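Local coordinates for protein amine Dehydrogenase (Pseudomonas putida, PDB 1JMX) that carries two covalently bound heme c groups and probably passes electrons through them, as the alpha subunit of a quinohemoprotein amine dehydrogenase, at residues A[452-455]-A[459-462]. Residues are numbered along the deposited sequence; the frame is centred on the assembly and turned at random.
Sequences PERK and NNAG
R454 swings its CG anti to its own carbonyl carbon (chi1 -59°), and a bend at chi3 (71°) turns the guanidinium so that NH1 arrives between the carbonyl oxygens of N459 and A461. The two bonds differ in quality. R454 NH1 to A461 O spans 2.8 Å with an N-H...O angle of 161°; it meets a lone pair in the carbonyl plane, and the oxygen lies in the guanidinium plane. R454 NH1 to N459 O is equally short, 2.8 Å, but strongly bent, and counts as a weak bond.

N459 O has a second donor, A461 N at 2.8 Å, which closes an inverse gamma turn centred on N460. The turn sets the N459 and A461 carbonyls where one nitrogen meets both. Farther back along the arginine, R454 CD passes 3.8 Å from N460 OD1. The amide of N460 is nearly parallel to the guanidinium, and its ND2 bonds to G447 O.

The other nitrogen, NH2, forms a salt bridge with D430 and a hydrogen bond to D428 O, so the guanidinium ties the turn just ahead of strand 462-470 to the start of helix 430-433 within domain IV. Replacing R454 with a leucine would probably leave D430 without this salt-bridge partner and A461 O without this donor, weakening the link between turn and helix. The side chain of N459, which starts away from R454, hydrogen-bonds to the backbone and an acidic side chain of the chain of another protein. The contact illustrates how a buried guanidinium can divide its N-H groups between a carboxylate and main-chain carbonyls, here those of N459, A461 and D428, the first only weakly held.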
loop_
_atom_site.group_PDB
_atom_site.type_symbol
_atom_site.label_atom_id
_atom_site.label_comp_id
_atom_site.label_asym_id
_atom_site.label_seq_id
_atom_site.Cartn_x
_atom_site.Cartn_y
_atom_site.Cartn_z
ATOM N N PRO A 452 24.233 -2.091 -4.127
ATOM C CA PRO A 452 25.339 -1.478 -4.870
ATOM C C PRO A 452 25.716 -2.197 -6.178
ATOM O O PRO A 452 26.136 -1.550 -7.144
ATOM C CB PRO A 452 26.483 -1.520 -3.852
ATOM C CG PRO A 452 25.784 -1.331 -2.574
ATOM C CD PRO A 452 24.592 -2.241 -2.704
ATOM N N GLU A 453 25.554 -3.523 -6.201
ATOM C CA GLU A 453 25.867 -4.344 -7.379
ATOM C C GLU A 453 24.892 -4.163 -8.536
ATOM O O GLU A 453 25.182 -4.549 -9.667
ATOM C CB GLU A 453 25.904 -5.828 -7.001
ATOM C CG GLU A 453 27.087 -6.226 -6.134
ATOM C CD GLU A 453 28.422 -5.996 -6.835
ATOM O OE1 GLU A 453 28.711 -6.732 -7.818
ATOM O OE2 GLU A 453 29.170 -5.073 -6.413
ATOM N N ARG A 454 23.730 -3.585 -8.248
ATOM C CA ARG A 454 22.722 -3.380 -9.273
ATOM C C ARG A 454 22.779 -1.998 -9.919
ATOM O O ARG A 454 23.445 -1.097 -9.415
ATOM C CB ARG A 454 21.330 -3.612 -8.689
ATOM C CG ARG A 454 21.113 -4.986 -8.103
ATOM C CD ARG A 454 19.635 -5.346 -8.094
ATOM N NE ARG A 454 19.147 -5.587 -9.447
ATOM C CZ ARG A 454 17.928 -6.023 -9.749
ATOM N NH1 ARG A 454 17.041 -6.266 -8.799
ATOM N NH2 ARG A 454 17.615 -6.268 -11.010
ATOM N N LYS A 455 22.091 -1.862 -11.054
ATOM C CA LYS A 455 21.996 -0.590 -11.775
ATOM C C LYS A 455 21.234 0.374 -10.870
ATOM O O LYS A 455 20.186 0.015 -10.331
ATOM C CB LYS A 455 21.201 -0.756 -13.076
ATOM C CG LYS A 455 21.856 -1.628 -14.131
ATOM C CD LYS A 455 20.997 -1.717 -15.395
ATOM C CE LYS A 455 21.483 -2.833 -16.329
ATOM N NZ LYS A 455 22.912 -2.668 -16.728
ATOM N N ASN A 459 17.072 -2.080 -5.452
ATOM C CA ASN A 459 16.727 -3.225 -4.619
ATOM C C ASN A 459 16.708 -4.525 -5.417
ATOM O O ASN A 459 16.650 -4.529 -6.647
ATOM C CB ASN A 459 15.349 -3.027 -3.979
ATOM C CG ASN A 459 15.168 -1.645 -3.411
ATOM O OD1 ASN A 459 14.623 -0.768 -4.073
ATOM N ND2 ASN A 459 15.637 -1.437 -2.187
ATOM N N ASN A 460 16.690 -5.631 -4.687
ATOM C CA ASN A 460 16.662 -6.957 -5.270
ATOM C C ASN A 460 15.235 -7.336 -5.664
ATOM O O ASN A 460 14.726 -8.403 -5.313
ATOM C CB ASN A 460 17.272 -7.950 -4.277
ATOM C CG ASN A 460 18.722 -7.625 -3.963
ATOM O OD1 ASN A 460 19.505 -7.319 -4.864
ATOM N ND2 ASN A 460 19.078 -7.661 -2.687
ATOM N N ALA A 461 14.592 -6.414 -6.374
ATOM C CA ALA A 461 13.236 -6.591 -6.862
ATOM C C ALA A 461 13.321 -7.197 -8.267
ATOM O O ALA A 461 14.383 -7.176 -8.891
ATOM C CB ALA A 461 12.512 -5.238 -6.901
ATOM N N GLY A 462 12.211 -7.749 -8.751
ATOM C CA GLY A 462 12.203 -8.344 -10.075
ATOM C C GLY A 462 10.836 -8.706 -10.621
ATOM O O GLY A 462 9.874 -8.867 -9.873
#